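Local coordinates for NAD-dependent protein deacylase 2 (PDB 4TWJ) that removes acetyl and other acyl groups from protein lysines at the expense of NAD, among them the acetyl group of the archaeal chromatin protein Alba, at residues D3-A8 with L239-E244; A62-S67 with Y133-F138; E69-L74 with E140-G145; M91-A96 with R248-K253; V97-Q100 with L105-R108. One frame throughout, in Å; residues are numbered along the deposited sequence.

Interaction 1: D3-A8 with L239-E244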
# COMPACT_ATOMS: atom_id res chain seq x y z
N ASP A 3 -10.24 -8.76 -22.49
CA ASP A 3 -10.50 -7.46 -23.11
C ASP A 3 -10.26 -6.32 -22.12
O ASP A 3 -9.74 -5.27 -22.50
CB ASP A 3 -11.92 -7.38 -23.70
CG ASP A 3 -13.01 -7.59 -22.66
OD1 ASP A 3 -13.97 -6.79 -22.63
OD2 ASP A 3 -12.89 -8.54 -21.87
N GLU A 4 -10.62 -6.53 -20.85
CA GLU A 4 -10.33 -5.55 -19.80
C GLU A 4 -8.82 -5.43 -19.55
O GLU A 4 -8.30 -4.33 -19.39
CB GLU A 4 -11.05 -5.90 -18.49
CG GLU A 4 -12.55 -5.60 -18.50
CD GLU A 4 -13.43 -6.81 -18.81
OE1 GLU A 4 -12.91 -7.83 -19.31
OE2 GLU A 4 -14.65 -6.73 -18.56
N ILE A 5 -8.13 -6.57 -19.50
CA ILE A 5 -6.67 -6.60 -19.38
C ILE A 5 -6.03 -5.83 -20.54
O ILE A 5 -5.12 -5.03 -20.33
CB ILE A 5 -6.13 -8.04 -19.29
CG1 ILE A 5 -6.40 -8.62 -17.90
CG2 ILE A 5 -4.63 -8.10 -19.59
CD1 ILE A 5 -6.29 -10.13 -17.81
N ARG A 6 -6.51 -6.07 -21.76
CA ARG A 6 -6.00 -5.37 -22.94
C ARG A 6 -6.29 -3.87 -22.89
O ARG A 6 -5.45 -3.06 -23.31
CB ARG A 6 -6.56 -5.97 -24.23
CG ARG A 6 -5.95 -7.32 -24.60
CD ARG A 6 -6.24 -7.69 -26.04
NE ARG A 6 -7.68 -7.81 -26.29
CZ ARG A 6 -8.42 -8.88 -26.00
NH1 ARG A 6 -9.73 -8.86 -26.27
NH2 ARG A 6 -7.89 -9.96 -25.45
N LYS A 7 -7.47 -3.50 -22.39
CA LYS A 7 -7.83 -2.09 -22.23
C LYS A 7 -6.91 -1.40 -21.22
O LYS A 7 -6.45 -0.29 -21.46
CB LYS A 7 -9.28 -1.95 -21.77
N ALA A 8 -6.65 -2.07 -20.10
CA ALA A 8 -5.71 -1.54 -19.11
C ALA A 8 -4.31 -1.38 -19.70
O ALA A 8 -3.66 -0.37 -19.47
CB ALA A 8 -5.67 -2.45 -17.88
N LEU A 239 -1.78 -8.81 -13.02
CA LEU A 239 -0.75 -7.79 -13.27
C LEU A 239 0.35 -8.25 -14.25
O LEU A 239 0.74 -7.48 -15.13
CB LEU A 239 -0.13 -7.27 -11.97
CG LEU A 239 -0.76 -6.00 -11.38
CD1 LEU A 239 -0.33 -4.77 -12.16
CD2 LEU A 239 -2.28 -6.10 -11.33
N PRO A 240 0.85 -9.49 -14.10
CA PRO A 240 1.80 -9.98 -15.12
C PRO A 240 1.22 -10.01 -16.53
O PRO A 240 1.93 -9.68 -17.48
CB PRO A 240 2.14 -11.39 -14.63
CG PRO A 240 1.97 -11.31 -13.15
CD PRO A 240 0.78 -10.40 -12.95
N LYS A 241 -0.06 -10.37 -16.67
CA LYS A 241 -0.71 -10.38 -17.98
C LYS A 241 -0.80 -8.98 -18.58
O LYS A 241 -0.62 -8.81 -19.78
CB LYS A 241 -2.10 -11.01 -17.90
CG LYS A 241 -2.07 -12.51 -17.63
CD LYS A 241 -3.47 -13.09 -17.54
CE LYS A 241 -3.44 -14.47 -16.92
NZ LYS A 241 -2.59 -15.42 -17.69
N ILE A 242 -1.09 -7.99 -17.73
CA ILE A 242 -1.09 -6.60 -18.17
C ILE A 242 0.30 -6.19 -18.67
O ILE A 242 0.41 -5.61 -19.75
CB ILE A 242 -1.56 -5.63 -17.05
CG1 ILE A 242 -3.04 -5.86 -16.74
CG2 ILE A 242 -1.34 -4.18 -17.47
CD1 ILE A 242 -3.55 -5.08 -15.54
N VAL A 243 1.34 -6.52 -17.91
CA VAL A 243 2.71 -6.18 -18.30
C VAL A 243 3.07 -6.81 -19.65
O VAL A 243 3.62 -6.14 -20.53
CB VAL A 243 3.74 -6.61 -17.23
CG1 VAL A 243 5.17 -6.43 -17.74
CG2 VAL A 243 3.55 -5.81 -15.95
N GLU A 244 2.76 -8.09 -19.82
CA GLU A 244 3.05 -8.78 -21.08
C GLU A 244 2.35 -8.10 -22.26
O GLU A 244 2.96 -7.93 -23.32
CB GLU A 244 2.68 -10.27 -21.00
CG GLU A 244 3.53 -11.07 -20.02
CD GLU A 244 5.02 -11.00 -20.31
OE1 GLU A 244 5.50 -11.79 -21.15
OE2 GLU A 244 5.71 -10.16 -19.69
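A8, whose CB rests on I242 CD1 at 4.1 Å, is fixed on its own helix by the bond from its backbone N to E4 O, 2.9 Å long. Between the helices themselves the contact is made of hydrocarbon. I5 is its centre: its CG2 methyl lies 4.0 Å from I242 CG1 and equally near the backbone N of I242, so that it presses on the helix surface as well as on the side chain. This follows from chi1 of -75°, which sets CG2 anti to the backbone N and places CG1, with CD1 beyond it, beside the backbone N. CD1 then meets the aliphatic part of K241, with 4.1 Å between I5 CD1 and K241 CD, while the ammonium end of the lysine leads away from residues 3-8. The segments belong to helices 2-14 and 235-249, the first and last of the chain, which both pack on the parallel sheet of the Rossmann-like NAD-binding domain of sirtuins. Their local axes approach to 8.8 Å and cross at -57°. Beneath the crossing, A8 touches I214 and I242 touches I231 on neighbouring strands of that sheet. L239 turns from helix 2-14 and packs on M188, V190 and V216.

Interaction 2: A62-S67 with Y133-F138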
# COMPACT_ATOMS: atom_id res chain seq x y z
N ALA A 62 -1.56 -5.89 22.91
CA ALA A 62 -2.59 -6.36 21.98
C ALA A 62 -2.24 -6.06 20.52
O ALA A 62 -2.41 -6.90 19.65
CB ALA A 62 -3.95 -5.76 22.33
N PHE A 63 -1.73 -4.86 20.26
CA PHE A 63 -1.27 -4.52 18.92
C PHE A 63 -0.19 -5.49 18.44
O PHE A 63 -0.23 -5.97 17.31
CB PHE A 63 -0.72 -3.08 18.87
CG PHE A 63 0.05 -2.78 17.62
CD1 PHE A 63 -0.61 -2.42 16.45
CD2 PHE A 63 1.44 -2.88 17.60
CE1 PHE A 63 0.09 -2.16 15.29
CE2 PHE A 63 2.14 -2.62 16.44
CZ PHE A 63 1.47 -2.26 15.29
N TRP A 64 0.77 -5.77 19.31
CA TRP A 64 1.88 -6.65 18.93
C TRP A 64 1.44 -8.11 18.75
O TRP A 64 1.90 -8.78 17.83
CB TRP A 64 3.03 -6.52 19.92
CG TRP A 64 3.82 -5.26 19.69
CD1 TRP A 64 3.97 -4.20 20.55
CD2 TRP A 64 4.54 -4.91 18.50
NE1 TRP A 64 4.75 -3.23 19.97
CE2 TRP A 64 5.12 -3.64 18.72
CE3 TRP A 64 4.76 -5.56 17.29
CZ2 TRP A 64 5.90 -3.01 17.75
CZ3 TRP A 64 5.54 -4.94 16.34
CH2 TRP A 64 6.10 -3.67 16.57
N GLU A 65 0.56 -8.60 19.62
CA GLU A 65 0.03 -9.96 19.48
C GLU A 65 -0.81 -10.08 18.20
O GLU A 65 -0.75 -11.10 17.51
CB GLU A 65 -0.81 -10.35 20.70
CG GLU A 65 -0.01 -10.45 22.00
CD GLU A 65 0.93 -11.64 22.06
OE1 GLU A 65 1.85 -11.64 22.91
OE2 GLU A 65 0.75 -12.59 21.27
N PHE A 66 -1.57 -9.04 17.88
CA PHE A 66 -2.33 -9.00 16.63
C PHE A 66 -1.38 -9.04 15.43
O PHE A 66 -1.62 -9.77 14.47
CB PHE A 66 -3.21 -7.75 16.58
CG PHE A 66 -3.89 -7.54 15.26
CD1 PHE A 66 -4.90 -8.39 14.84
CD2 PHE A 66 -3.52 -6.48 14.43
CE1 PHE A 66 -5.53 -8.20 13.62
CE2 PHE A 66 -4.14 -6.28 13.21
CZ PHE A 66 -5.15 -7.14 12.80
N SER A 67 -0.30 -8.27 15.50
CA SER A 67 0.69 -8.22 14.42
C SER A 67 1.37 -9.58 14.20
O SER A 67 1.69 -9.94 13.07
CB SER A 67 1.74 -7.14 14.69
OG SER A 67 1.16 -5.85 14.73
N TYR A 133 14.58 2.65 17.27
CA TYR A 133 14.97 1.28 16.91
C TYR A 133 14.78 1.01 15.43
O TYR A 133 13.94 1.63 14.78
CB TYR A 133 14.11 0.27 17.68
CG TYR A 133 14.30 0.32 19.17
CD1 TYR A 133 13.51 1.15 19.96
CD2 TYR A 133 15.26 -0.46 19.79
CE1 TYR A 133 13.69 1.21 21.33
CE2 TYR A 133 15.45 -0.41 21.15
CZ TYR A 133 14.67 0.42 21.92
OH TYR A 133 14.87 0.46 23.28
N ASP A 134 15.57 0.06 14.93
CA ASP A 134 15.32 -0.57 13.64
C ASP A 134 14.59 -1.88 13.87
O ASP A 134 14.83 -2.56 14.88
CB ASP A 134 16.64 -0.86 12.92
CG ASP A 134 17.42 0.38 12.60
OD1 ASP A 134 18.64 0.40 12.85
OD2 ASP A 134 16.82 1.35 12.09
N TRP A 135 13.73 -2.25 12.93
CA TRP A 135 12.97 -3.49 13.01
C TRP A 135 13.87 -4.73 13.14
O TRP A 135 13.50 -5.70 13.80
CB TRP A 135 12.05 -3.63 11.80
CG TRP A 135 11.21 -4.87 11.79
CD1 TRP A 135 11.17 -5.82 10.82
CD2 TRP A 135 10.29 -5.29 12.80
NE1 TRP A 135 10.28 -6.80 11.15
CE2 TRP A 135 9.72 -6.50 12.37
CE3 TRP A 135 9.88 -4.75 14.03
CZ2 TRP A 135 8.77 -7.20 13.12
CZ3 TRP A 135 8.93 -5.44 14.78
CH2 TRP A 135 8.39 -6.66 14.32
N SER A 136 15.05 -4.67 12.52
CA SER A 136 16.04 -5.75 12.62
C SER A 136 16.41 -6.11 14.06
O SER A 136 16.85 -7.23 14.33
CB SER A 136 17.31 -5.38 11.85
OG SER A 136 17.93 -4.24 12.41
N GLU A 137 16.23 -5.16 14.98
CA GLU A 137 16.55 -5.38 16.40
C GLU A 137 15.49 -6.22 17.12
O GLU A 137 15.79 -6.85 18.13
CB GLU A 137 16.72 -4.03 17.11
CG GLU A 137 17.75 -3.13 16.46
CD GLU A 137 17.95 -1.84 17.22
OE1 GLU A 137 18.52 -1.91 18.33
OE2 GLU A 137 17.57 -0.77 16.73
N PHE A 138 14.27 -6.24 16.59
CA PHE A 138 13.15 -6.92 17.24
C PHE A 138 12.68 -8.19 16.54
O PHE A 138 12.01 -9.02 17.15
CB PHE A 138 11.94 -5.98 17.33
CG PHE A 138 12.12 -4.85 18.28
CD1 PHE A 138 12.31 -5.08 19.63
CD2 PHE A 138 12.06 -3.53 17.84
CE1 PHE A 138 12.46 -4.04 20.52
CE2 PHE A 138 12.20 -2.48 18.72
CZ PHE A 138 12.41 -2.74 20.06
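W64 reaches W135 with the far rim of its indole. From CB, chi1 of -77° carries CG anti to the carbonyl carbon and points the ring system out of helix 60-73 toward residues 133-138. Along the way, F63 covers one face of the indole, with F63 CE2 3.7 Å above the plane. The pyrrole nitrogen NE1 is hydrogen-bonded to V158 O, which helps fix the rotation of the ring, and CE3, on the rim away from NE1, packs on F142. At the tip, W64 CZ3 lies 3.8 Å from W135 CZ3, and W64 CH2 is equally close to that same atom. The two six-membered rings are nearly parallel (8°) but stepped, with centroids 5.9 Å apart; they meet rim to rim, neither over the face of the other. W135 arrives from the opposite direction, its CG anti to the backbone N (chi1 -179°), and its ring also packs on the modified side chain of the bound myristoylated peptide. The pair thus joins helix 60-73 to the zinc-binding module of the sirtuin small domain, with L124 of strand 123-126 touching both indoles and P160 of strand 158-162 packing against W64.

Interaction 3: E69-L74 with E140-G145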
# COMPACT_ATOMS: atom_id res chain seq x y z
N GLU A 69 -0.05 -12.49 14.73
CA GLU A 69 -1.05 -13.30 14.04
C GLU A 69 -1.14 -12.92 12.57
O GLU A 69 -1.23 -13.78 11.70
CB GLU A 69 -2.43 -13.15 14.70
CG GLU A 69 -2.51 -13.75 16.10
CD GLU A 69 -3.85 -13.52 16.77
OE1 GLU A 69 -4.21 -14.32 17.66
OE2 GLU A 69 -4.55 -12.54 16.43
N MET A 70 -1.13 -11.61 12.30
CA MET A 70 -1.26 -11.10 10.93
C MET A 70 -0.07 -11.46 10.03
O MET A 70 -0.26 -11.69 8.84
CB MET A 70 -1.44 -9.58 10.93
CG MET A 70 -2.79 -9.10 11.45
SD MET A 70 -4.19 -9.70 10.49
CE MET A 70 -4.74 -11.09 11.49
N LYS A 71 1.13 -11.51 10.60
CA LYS A 71 2.34 -11.81 9.82
C LYS A 71 2.22 -13.15 9.08
O LYS A 71 2.69 -13.29 7.96
CB LYS A 71 3.60 -11.81 10.71
CG LYS A 71 3.92 -13.15 11.36
CD LYS A 71 5.01 -13.04 12.41
CE LYS A 71 5.34 -14.40 13.01
NZ LYS A 71 5.85 -15.37 12.01
N ASP A 72 1.56 -14.11 9.73
CA ASP A 72 1.35 -15.44 9.15
C ASP A 72 0.41 -15.41 7.95
O ASP A 72 0.49 -16.28 7.07
CB ASP A 72 0.79 -16.40 10.21
CG ASP A 72 1.75 -16.65 11.37
OD1 ASP A 72 2.86 -16.08 11.37
OD2 ASP A 72 1.39 -17.43 12.28
N LYS A 73 -0.49 -14.42 7.90
CA LYS A 73 -1.46 -14.29 6.82
C LYS A 73 -0.94 -13.47 5.63
O LYS A 73 -1.55 -13.47 4.56
CB LYS A 73 -2.75 -13.66 7.34
N LEU A 74 0.18 -12.77 5.82
CA LEU A 74 0.76 -11.94 4.77
C LEU A 74 1.82 -12.71 3.99
O LEU A 74 2.40 -13.68 4.50
CB LEU A 74 1.40 -10.68 5.36
CG LEU A 74 0.49 -9.74 6.15
CD1 LEU A 74 1.31 -8.60 6.74
CD2 LEU A 74 -0.64 -9.20 5.29
N GLU A 140 13.75 -11.11 15.40
CA GLU A 140 13.98 -12.46 15.93
C GLU A 140 13.04 -12.77 17.09
O GLU A 140 12.31 -13.77 17.05
CB GLU A 140 15.44 -12.66 16.37
CG GLU A 140 15.73 -14.10 16.80
CD GLU A 140 17.11 -14.30 17.39
OE1 GLU A 140 17.32 -15.35 18.04
OE2 GLU A 140 17.99 -13.44 17.20
N ASP A 141 13.06 -11.92 18.11
CA ASP A 141 12.18 -12.07 19.27
C ASP A 141 10.72 -12.11 18.84
O ASP A 141 9.95 -12.95 19.29
CB ASP A 141 12.38 -10.91 20.26
CG ASP A 141 13.66 -11.04 21.08
OD1 ASP A 141 14.36 -12.07 20.98
OD2 ASP A 141 13.95 -10.09 21.84
N PHE A 142 10.36 -11.19 17.96
CA PHE A 142 9.00 -11.08 17.44
C PHE A 142 8.52 -12.39 16.83
O PHE A 142 7.40 -12.83 17.10
CB PHE A 142 8.93 -9.95 16.41
CG PHE A 142 7.60 -9.80 15.74
CD1 PHE A 142 6.57 -9.11 16.36
CD2 PHE A 142 7.38 -10.33 14.48
CE1 PHE A 142 5.34 -8.96 15.73
CE2 PHE A 142 6.16 -10.18 13.85
CZ PHE A 142 5.14 -9.50 14.48
N ASN A 143 9.37 -13.03 16.03
CA ASN A 143 9.01 -14.31 15.41
C ASN A 143 8.83 -15.46 16.41
O ASN A 143 8.16 -16.45 16.11
CB ASN A 143 10.04 -14.69 14.33
CG ASN A 143 9.95 -13.81 13.09
OD1 ASN A 143 8.95 -13.14 12.85
ND2 ASN A 143 11.01 -13.81 12.29
N LYS A 144 9.43 -15.31 17.60
CA LYS A 144 9.25 -16.24 18.73
C LYS A 144 8.10 -15.86 19.65
O LYS A 144 7.88 -16.51 20.68
CB LYS A 144 10.51 -16.28 19.60
CG LYS A 144 11.80 -16.57 18.87
CD LYS A 144 11.86 -17.99 18.34
CE LYS A 144 13.27 -18.53 18.41
NZ LYS A 144 14.28 -17.60 17.82
N GLY A 145 7.39 -14.78 19.33
CA GLY A 145 6.26 -14.34 20.14
C GLY A 145 6.64 -13.48 21.33
O GLY A 145 5.83 -13.28 22.24
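The last turns of helix 60-73 and of the short helix 139-143 face each other with the CA atoms of K71 and N143 9.1 Å apart, and the second helix stops in a Schellman motif at G145, whose positive phi is 84°. Both belong to the small domain of the sirtuin fold, and K71 carries the contact between them. Its CG lies between the backbone N and the carbonyl carbon (chi1 88°), the crowded position, from which the chain runs extended as far as CE and bends only at its end. K71 CD presses on the F142 ring at an oblique angle, tightly, at 3.4 Å from F142 CE2, the lysine and phenylalanine side chains running antiparallel alongside one another. F142 in turn packs on S67 and M68 of helix 60-73. Beyond the ring, K71 CE passes 3.8 Å from N143 OD1, a loose approach at the exposed asparagine. The final bend turns the ammonium group back to its own helix, where it pairs with D72. Replacing K71 by an alanine would probably open a gap beside F142 CE2 and leave the D72 carboxylate without this charged partner. M70, K71, L74 and F142 also touch the modified side chain of the bound peptide, and so line part of the acyl-binding surface. In the salt bridge, K71 NZ meets D72 OD1 nearly along its C-O axis, at 3.1 Å.

Interaction 4: M91-A96 with R248-K253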
# COMPACT_ATOMS: atom_id res chain seq x y z
N MET A 91 10.29 -0.02 -16.86
CA MET A 91 9.96 0.32 -18.25
C MET A 91 9.72 1.81 -18.48
O MET A 91 9.57 2.24 -19.62
CB MET A 91 8.73 -0.47 -18.70
CG MET A 91 8.96 -1.96 -18.84
SD MET A 91 7.42 -2.88 -18.95
CE MET A 91 6.80 -2.32 -20.53
N GLY A 92 9.67 2.60 -17.40
CA GLY A 92 9.43 4.04 -17.49
C GLY A 92 7.97 4.43 -17.57
O GLY A 92 7.65 5.59 -17.84
N ILE A 93 7.07 3.48 -17.33
CA ILE A 93 5.64 3.73 -17.42
C ILE A 93 5.09 4.20 -16.08
O ILE A 93 4.48 5.27 -15.99
CB ILE A 93 4.88 2.47 -17.90
CG1 ILE A 93 5.35 2.11 -19.31
CG2 ILE A 93 3.37 2.70 -17.86
CD1 ILE A 93 4.83 0.80 -19.83
N VAL A 94 5.30 3.39 -15.04
CA VAL A 94 4.83 3.75 -13.70
C VAL A 94 5.85 4.67 -13.05
O VAL A 94 7.01 4.32 -12.87
CB VAL A 94 4.58 2.48 -12.85
CG1 VAL A 94 4.41 2.82 -11.37
CG2 VAL A 94 3.35 1.75 -13.37
N LYS A 95 5.38 5.87 -12.68
CA LYS A 95 6.24 6.91 -12.11
C LYS A 95 6.22 6.93 -10.59
O LYS A 95 7.12 7.51 -9.96
CB LYS A 95 5.77 8.28 -12.61
CG LYS A 95 5.66 8.41 -14.12
CD LYS A 95 6.98 8.16 -14.81
CE LYS A 95 6.88 8.46 -16.29
NZ LYS A 95 8.20 8.35 -16.95
N ALA A 96 5.20 6.32 -9.99
CA ALA A 96 5.09 6.27 -8.54
C ALA A 96 4.17 5.14 -8.12
O ALA A 96 3.20 4.83 -8.81
CB ALA A 96 4.55 7.58 -8.00
N ARG A 248 3.94 -6.12 -25.53
CA ARG A 248 3.53 -6.40 -26.91
C ARG A 248 3.15 -5.13 -27.67
O ARG A 248 3.54 -4.95 -28.83
CB ARG A 248 2.36 -7.40 -26.95
CG ARG A 248 2.73 -8.80 -26.51
CD ARG A 248 1.57 -9.77 -26.71
NE ARG A 248 1.79 -11.02 -25.98
CZ ARG A 248 1.27 -11.32 -24.78
NH1 ARG A 248 0.48 -10.47 -24.13
NH2 ARG A 248 1.55 -12.50 -24.23
N LEU A 249 2.40 -4.25 -27.02
CA LEU A 249 2.00 -2.98 -27.64
C LEU A 249 3.21 -2.11 -27.98
O LEU A 249 3.18 -1.35 -28.95
CB LEU A 249 1.04 -2.21 -26.73
CG LEU A 249 -0.32 -2.87 -26.52
CD1 LEU A 249 -1.05 -2.20 -25.37
CD2 LEU A 249 -1.16 -2.82 -27.79
N ARG A 250 4.27 -2.22 -27.17
CA ARG A 250 5.49 -1.45 -27.37
C ARG A 250 6.54 -2.17 -28.24
O ARG A 250 7.67 -1.71 -28.35
CB ARG A 250 6.10 -1.09 -26.01
CG ARG A 250 5.33 -0.03 -25.25
CD ARG A 250 5.53 -0.14 -23.75
NE ARG A 250 6.94 -0.06 -23.36
CZ ARG A 250 7.56 1.02 -22.88
NH1 ARG A 250 6.92 2.18 -22.70
NH2 ARG A 250 8.85 0.94 -22.56
N SER A 251 6.15 -3.30 -28.84
CA SER A 251 7.05 -4.13 -29.66
C SER A 251 8.26 -4.66 -28.88
O SER A 251 9.31 -4.95 -29.46
CB SER A 251 7.51 -3.38 -30.92
OG SER A 251 6.39 -2.94 -31.66
N GLU A 252 8.10 -4.79 -27.56
CA GLU A 252 9.15 -5.35 -26.70
C GLU A 252 8.92 -6.85 -26.49
O GLU A 252 9.78 -7.55 -25.95
CB GLU A 252 9.18 -4.59 -25.37
CG GLU A 252 9.71 -3.17 -25.54
CD GLU A 252 9.40 -2.25 -24.38
OE1 GLU A 252 8.88 -2.70 -23.35
OE2 GLU A 252 9.70 -1.04 -24.51
N LYS A 253 7.75 -7.32 -26.91
CA LYS A 253 7.45 -8.74 -26.99
C LYS A 253 6.43 -8.93 -28.11
O LYS A 253 6.02 -10.04 -28.44
CB LYS A 253 6.88 -9.26 -25.67
OXT LYS A 253 6.00 -7.94 -28.71
O HOH W 1 8.41 4.49 -21.26
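The guanidinium of R250 lies flat against M91 and I93, which cover one of its faces with M91 CB and I93 CD1. R250 and I93 lie alongside with their tips pointing opposite ways, leaving I93 CG1 3.7 Å from R250 NH1. The methionine crosses the arginine at a slant. Its bend at chi3 (67°) brings the terminal methyl round to the polar groups, so that M91 CE is 3.6 Å from R250 NE and 3.5 Å from E252 OE1. At the guanidinium edge, and in its plane, sit E252 OE1 and a water. The carboxylate spans the NE and NH2 edge: R250 NH2 and E252 OE2 form a salt bridge of 2.9 Å, while the straightest of the bonds, from R250 NE to E252 OE1, is long and weak at 3.3 Å. Toward the other segment, R250 NH2 makes a weak, strongly bent bond to M91 O (3.3 Å, 123°). The water gives a second link, donating to M91 O and accepting from R250 NH1 at 3.1 Å. Two Schellman motifs, with G92 and S251 at their positive-phi positions, end the helices before this junction, which ties the turn leading into strand 94-99 to the tail after helix 235-249. Since E252 balances the arginine from within its own segment, the link to residues 91-96 probably depends on apolar cover and the water more than on direct polar bonding.

Interaction 5: V97-Q100 with L105-R108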
# COMPACT_ATOMS: atom_id res chain seq x y z
N VAL A 97 4.49 4.53 -6.99
CA VAL A 97 3.60 3.58 -6.33
C VAL A 97 3.18 4.22 -5.02
O VAL A 97 4.02 4.58 -4.19
CB VAL A 97 4.30 2.24 -6.05
CG1 VAL A 97 3.35 1.29 -5.31
CG2 VAL A 97 4.79 1.61 -7.34
N ILE A 98 1.88 4.41 -4.87
CA ILE A 98 1.31 4.90 -3.62
C ILE A 98 0.75 3.69 -2.90
O ILE A 98 -0.08 2.98 -3.46
CB ILE A 98 0.18 5.92 -3.89
CG1 ILE A 98 0.71 7.13 -4.67
CG2 ILE A 98 -0.45 6.37 -2.58
CD1 ILE A 98 -0.37 8.00 -5.27
N THR A 99 1.18 3.44 -1.67
CA THR A 99 0.71 2.26 -0.97
C THR A 99 0.19 2.56 0.43
O THR A 99 0.70 3.43 1.14
CB THR A 99 1.77 1.14 -0.90
OG1 THR A 99 1.17 -0.06 -0.40
CG2 THR A 99 2.95 1.52 -0.02
N GLN A 100 -0.84 1.81 0.81
CA GLN A 100 -1.39 1.84 2.16
C GLN A 100 -0.69 0.81 3.04
O GLN A 100 -0.94 0.77 4.25
CB GLN A 100 -2.89 1.52 2.11
CG GLN A 100 -3.71 2.50 1.28
CD GLN A 100 -5.18 2.15 1.24
OE1 GLN A 100 -5.90 2.35 2.21
NE2 GLN A 100 -5.64 1.62 0.12
N LEU A 105 6.98 -4.58 0.77
CA LEU A 105 7.10 -5.58 -0.30
C LEU A 105 7.36 -4.95 -1.67
O LEU A 105 8.01 -5.57 -2.52
CB LEU A 105 5.87 -6.48 -0.36
CG LEU A 105 5.71 -7.47 0.79
CD1 LEU A 105 4.38 -8.19 0.69
CD2 LEU A 105 6.85 -8.47 0.81
N HIS A 106 6.85 -3.74 -1.89
CA HIS A 106 7.12 -3.04 -3.15
C HIS A 106 8.63 -2.80 -3.31
O HIS A 106 9.19 -3.12 -4.36
CB HIS A 106 6.36 -1.72 -3.23
CG HIS A 106 4.89 -1.88 -3.49
ND1 HIS A 106 4.40 -2.49 -4.62
CD2 HIS A 106 3.81 -1.49 -2.77
CE1 HIS A 106 3.08 -2.48 -4.59
NE2 HIS A 106 2.70 -1.88 -3.48
N GLN A 107 9.26 -2.26 -2.27
CA GLN A 107 10.69 -1.97 -2.30
C GLN A 107 11.52 -3.24 -2.44
O GLN A 107 12.52 -3.24 -3.16
CB GLN A 107 11.14 -1.22 -1.04
CG GLN A 107 10.53 0.17 -0.86
CD GLN A 107 9.28 0.14 -0.01
OE1 GLN A 107 8.37 -0.65 -0.27
NE2 GLN A 107 9.23 0.98 1.01
N ARG A 108 11.10 -4.30 -1.77
CA ARG A 108 11.80 -5.59 -1.83
C ARG A 108 11.66 -6.26 -3.20
O ARG A 108 12.46 -7.13 -3.56
CB ARG A 108 11.31 -6.53 -0.73
CG ARG A 108 11.72 -6.09 0.67
CD ARG A 108 11.96 -7.27 1.60
NE ARG A 108 10.73 -7.98 1.92
CZ ARG A 108 10.66 -9.06 2.70
NH1 ARG A 108 11.75 -9.57 3.25
NH2 ARG A 108 9.48 -9.64 2.92
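The closest apolar contact is a CH-pi interaction: V97 CG1 stands over the middle of the H106 imidazole, 3.7 Å from its centroid and only 8° off the ring normal. With chi1 of 178°, V97 CG1 is anti to the backbone N, which aims this methyl at the ring face. Van der Waals contacts with T99 follow, its CB lying 3.8 Å from H106 CD2 in an oblique approach, while T99 OG1 sits in the imidazole plane at the ring edge. The polar bonds are shared through strand 18-22, since T22 OG1 is hydrogen-bonded both to H106 NE2 and to T99 OG1. These contacts pack helix 105-108 onto strand 94-99 inside a beta-alpha-beta unit of the Rossmann-like domain, beside the NAD-binding site to which Q100 belongs; Q100 O also bonds to H118 ND1, the predicted proton acceptor. With an alanine at H106, the V97 methyl would probably face a gap and the T22 hydroxyl would be left without one of its partners. The imidazole therefore does two jobs in a buried setting, offering an apolar face to the valine while its NE2 is hydrogen-bonded to a hydroxyl that also pairs with T99 OG1.

From the N terminus, interaction 1 closes almost the whole chain by pairing the first helix with the last. Within that span, helix 60-73 takes part in two contacts: 62-67 reaches forward to 133-138 and 69-74 to 140-145, so interactions 2 and 3 cross, and they touch through F142. Both join helix 60-73 to the zinc-binding module and the helix after it, within the small domain. Interaction 4 starts at 91-96 and crosses interactions 1, 2 and 3, tying the turn entering strand 94-99 to the tail after helix 235-249, which interaction 1 also uses. Interaction 5, a short loop from 97-100 to 105-108 in the large domain, lies within all the others. The centres of interactions 1 and 2 are about 37 Å apart.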